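Local coordinates for CD180 antigen (Mus musculus, PDB 3T6Q), which may cooperate with MD-1 and TLR4 in the innate immune response of B-cells to bacterial lipopolysaccharide, leading to NF-kappa-B activation, at residues Tyr70-His73 with Glu74-Gln78. Sequence-based numbering, arbitrary orientation.
Sequences YWIH and EDTFQ. With NAG (2-acetamido-2-deoxy-beta-D-glucopyranose), chain R.
The carbonyl of H73 and the side chain of T76 show, in the second repeat of a leucine-rich-repeat solenoid of the Toll-like receptor family, how the chain turns as it leaves the short strand 71-72. H73 to T76 form a type II beta turn, closed by a rather bent bond from T76 N to H73 O (3.3 Å, 137° at the hydrogen). The threonine hydroxyl adds a second and shorter grip, T76 OG1 giving its proton to the same H73 O at 2.7 Å. H73 O thus takes two donors, both from one face of its carbonyl plane, with OG1 well above that plane.

Packing is tight on the inner side. I72 CG2, anti to the backbone N (chi1 of I72 is -49°, which sets CG1 beside that N), sits 3.5 Å from T76 OG1, and the two side chains cross at about a right angle. The same methyl also reaches F77 CE1 at 4.1 Å, while T76 CG2 lies over the centre of the F77 ring, 3.7 Å above its plane. Beyond this cluster, F77 meets the ring of F53 nearly parallel, and I72 rests on I48 and M96 of the flanking strands.

Between the two segments the outer side is looser; there H73 and E74 pack instead against the chain of another protein. The CA-CB bond of E74 points away from the strand, although CB still touches H73 C, and D75 turns to the next repeat, its OD1 bonded to S102 OG. Q78, where a type I turn from D75 ends, extends toward the glycan on N50: Q78 NE2 donates to the acetamido oxygen O7 of NAG at 2.9 Å, almost straight at 168°.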
ATOM      1  N   TYR A  70      -4.002 -10.456  10.017  1.00 20.68           N
ATOM      2  CA  TYR A  70      -3.731 -10.885   8.645  1.00 21.61           C
ATOM      3  C   TYR A  70      -4.882 -11.665   8.045  1.00 19.34           C
ATOM      4  O   TYR A  70      -5.006 -11.700   6.831  1.00 25.39           O
ATOM      5  CB  TYR A  70      -2.461 -11.761   8.601  1.00 22.65           C
ATOM      6  CG  TYR A  70      -1.198 -10.967   8.923  1.00 24.81           C
ATOM      7  CD1 TYR A  70      -0.434 -10.408   7.900  1.00 23.41           C
ATOM      8  CD2 TYR A  70      -0.787 -10.761  10.248  1.00 27.08           C
ATOM      9  CE1 TYR A  70       0.736  -9.690   8.181  1.00 27.50           C
ATOM     10  CE2 TYR A  70       0.361 -10.001  10.543  1.00 29.73           C
ATOM     11  CZ  TYR A  70       1.122  -9.478   9.499  1.00 28.28           C
ATOM     12  OH  TYR A  70       2.286  -8.746   9.750  1.00 34.44           O
ATOM     13  N   TRP A  71      -5.713 -12.315   8.872  1.00 21.35           N
ATOM     14  CA  TRP A  71      -6.760 -13.193   8.353  1.00 21.13           C
ATOM     15  C   TRP A  71      -8.082 -12.920   9.021  1.00 19.29           C
ATOM     16  O   TRP A  71      -8.143 -12.880  10.223  1.00 22.87           O
ATOM     17  CB  TRP A  71      -6.406 -14.680   8.587  1.00 23.38           C
ATOM     18  CG  TRP A  71      -5.146 -15.069   7.856  1.00 26.48           C
ATOM     19  CD1 TRP A  71      -3.827 -15.049   8.347  1.00 29.44           C
ATOM     20  CD2 TRP A  71      -5.024 -15.451   6.439  1.00 26.75           C
ATOM     21  NE1 TRP A  71      -2.935 -15.441   7.363  1.00 26.11           N
ATOM     22  CE2 TRP A  71      -3.585 -15.679   6.193  1.00 27.87           C
ATOM     23  CE3 TRP A  71      -5.913 -15.617   5.395  1.00 26.86           C
ATOM     24  CZ2 TRP A  71      -3.111 -16.076   4.955  1.00 27.98           C
ATOM     25  CZ3 TRP A  71      -5.417 -16.025   4.153  1.00 27.50           C
ATOM     26  CH2 TRP A  71      -4.050 -16.245   3.941  1.00 30.31           C
ATOM     27  N   ILE A  72      -9.150 -12.832   8.233  1.00 21.11           N
ATOM     28  CA  ILE A  72     -10.534 -12.792   8.803  1.00 22.92           C
ATOM     29  C   ILE A  72     -11.316 -13.973   8.217  1.00 25.12           C
ATOM     30  O   ILE A  72     -11.711 -13.925   7.048  1.00 24.80           O
ATOM     31  CB  ILE A  72     -11.267 -11.466   8.457  1.00 22.14           C
ATOM     32  CG1 ILE A  72     -10.358 -10.267   8.777  1.00 23.04           C
ATOM     33  CG2 ILE A  72     -12.614 -11.381   9.222  1.00 19.28           C
ATOM     34  CD1 ILE A  72     -11.046  -8.897   8.571  1.00 23.51           C
ATOM     35  N   HIS A  73     -11.495 -15.023   9.023  1.00 27.59           N
ATOM     36  CA  HIS A  73     -12.052 -16.302   8.552  1.00 28.09           C
ATOM     37  C   HIS A  73     -13.562 -16.350   8.634  1.00 28.36           C
ATOM     38  O   HIS A  73     -14.196 -15.385   9.080  1.00 26.06           O
ATOM     39  CB  HIS A  73     -11.422 -17.497   9.298  1.00 29.12           C
ATOM     40  CG  HIS A  73      -9.940 -17.722   8.979  1.00 27.63           C
ATOM     41  ND1 HIS A  73      -9.414 -17.519   7.754  1.00 27.84           N
ATOM     42  CD2 HIS A  73      -8.892 -18.145   9.784  1.00 28.95           C
ATOM     43  CE1 HIS A  73      -8.088 -17.767   7.788  1.00 27.05           C
ATOM     44  NE2 HIS A  73      -7.777 -18.169   9.021  1.00 27.21           N
ATOM     45  N   GLU A  74     -14.144 -17.468   8.187  1.00 26.44           N
ATOM     46  CA  GLU A  74     -15.616 -17.591   8.094  1.00 30.08           C
ATOM     47  C   GLU A  74     -16.281 -17.235   9.417  1.00 24.81           C
ATOM     48  O   GLU A  74     -15.748 -17.506  10.487  1.00 26.70           O
ATOM     49  CB  GLU A  74     -16.042 -18.987   7.596  1.00 35.18           C
ATOM     50  CG  GLU A  74     -15.694 -20.126   8.543  1.00 40.60           C
ATOM     51  CD  GLU A  74     -15.526 -21.475   7.850  1.00 48.27           C
ATOM     52  OE1 GLU A  74     -15.377 -22.474   8.581  1.00 54.55           O
ATOM     53  OE2 GLU A  74     -15.516 -21.547   6.601  1.00 52.17           O
ATOM     54  N   ASP A  75     -17.429 -16.561   9.342  1.00 28.82           N
ATOM     55  CA  ASP A  75     -18.208 -16.238  10.538  1.00 27.86           C
ATOM     56  C   ASP A  75     -17.463 -15.566  11.690  1.00 26.94           C
ATOM     57  O   ASP A  75     -17.851 -15.718  12.853  1.00 24.45           O
ATOM     58  CB  ASP A  75     -18.891 -17.530  11.057  1.00 36.58           C
ATOM     59  CG  ASP A  75     -19.774 -18.185   9.997  1.00 38.87           C
ATOM     60  OD1 ASP A  75     -20.640 -17.482   9.434  1.00 38.63           O
ATOM     61  OD2 ASP A  75     -19.601 -19.394   9.706  1.00 39.74           O
ATOM     62  N   THR A  76     -16.413 -14.779  11.396  1.00 23.47           N
ATOM     63  CA  THR A  76     -15.709 -14.071  12.469  1.00 21.83           C
ATOM     64  C   THR A  76     -16.659 -13.215  13.379  1.00 23.99           C
ATOM     65  O   THR A  76     -16.472 -13.111  14.625  1.00 26.41           O
ATOM     66  CB  THR A  76     -14.577 -13.172  11.880  1.00 23.94           C
ATOM     67  OG1 THR A  76     -13.538 -14.012  11.326  1.00 21.94           O
ATOM     68  CG2 THR A  76     -13.990 -12.298  12.951  1.00 21.60           C
ATOM     69  N   PHE A  77     -17.640 -12.587  12.746  1.00 20.94           N
ATOM     70  CA  PHE A  77     -18.535 -11.619  13.445  1.00 22.22           C
ATOM     71  C   PHE A  77     -19.932 -12.200  13.627  1.00 24.37           C
ATOM     72  O   PHE A  77     -20.940 -11.466  13.673  1.00 20.55           O
ATOM     73  CB  PHE A  77     -18.561 -10.290  12.676  1.00 19.10           C
ATOM     74  CG  PHE A  77     -17.204  -9.639  12.634  1.00 18.72           C
ATOM     75  CD1 PHE A  77     -16.468  -9.615  11.459  1.00 22.21           C
ATOM     76  CD2 PHE A  77     -16.631  -9.138  13.810  1.00 19.26           C
ATOM     77  CE1 PHE A  77     -15.184  -9.054  11.445  1.00 21.36           C
ATOM     78  CE2 PHE A  77     -15.355  -8.562  13.794  1.00 19.17           C
ATOM     79  CZ  PHE A  77     -14.639  -8.533  12.612  1.00 18.43           C
ATOM     80  N   GLN A  78     -19.988 -13.532  13.742  1.00 27.49           N
ATOM     81  CA  GLN A  78     -21.288 -14.245  13.730  1.00 27.97           C
ATOM     82  C   GLN A  78     -22.228 -13.789  14.818  1.00 23.07           C
ATOM     83  O   GLN A  78     -23.420 -13.791  14.589  1.00 29.50           O
ATOM     84  CB  GLN A  78     -21.119 -15.792  13.805  1.00 30.59           C
ATOM     85  CG  GLN A  78     -20.457 -16.279  15.077  1.00 31.16           C
ATOM     86  CD  GLN A  78     -20.212 -17.779  15.065  1.00 31.77           C
ATOM     87  OE1 GLN A  78     -20.445 -18.447  14.058  1.00 33.54           O
ATOM     88  NE2 GLN A  78     -19.734 -18.304  16.181  1.00 38.20           N
TER
HETATM   89  C1  NAG R 702     -16.243 -22.524  15.001  1.00 47.57           C
HETATM   90  C2  NAG R 702     -17.235 -23.177  15.981  1.00 42.35           C
HETATM   91  C3  NAG R 702     -16.918 -24.680  16.142  1.00 46.25           C
HETATM   92  C4  NAG R 702     -16.582 -25.397  14.824  1.00 49.12           C
HETATM   93  C5  NAG R 702     -15.505 -24.581  14.117  1.00 51.46           C
HETATM   94  C6  NAG R 702     -14.958 -25.177  12.826  1.00 53.64           C
HETATM   95  C7  NAG R 702     -18.177 -21.446  17.488  1.00 40.76           C
HETATM   96  C8  NAG R 702     -18.150 -20.761  18.815  1.00 40.46           C
HETATM   97  N2  NAG R 702     -17.301 -22.449  17.252  1.00 40.22           N
HETATM   98  O3  NAG R 702     -18.053 -25.315  16.664  1.00 58.35           O
HETATM   99  O4  NAG R 702     -16.170 -26.730  15.073  1.00 57.87           O
HETATM  100  O5  NAG R 702     -16.077 -23.326  13.833  1.00 45.27           O
HETATM  101  O6  NAG R 702     -15.963 -25.132  11.855  1.00 50.12           O
HETATM  102  O7  NAG R 702     -19.021 -21.054  16.677  1.00 37.22           O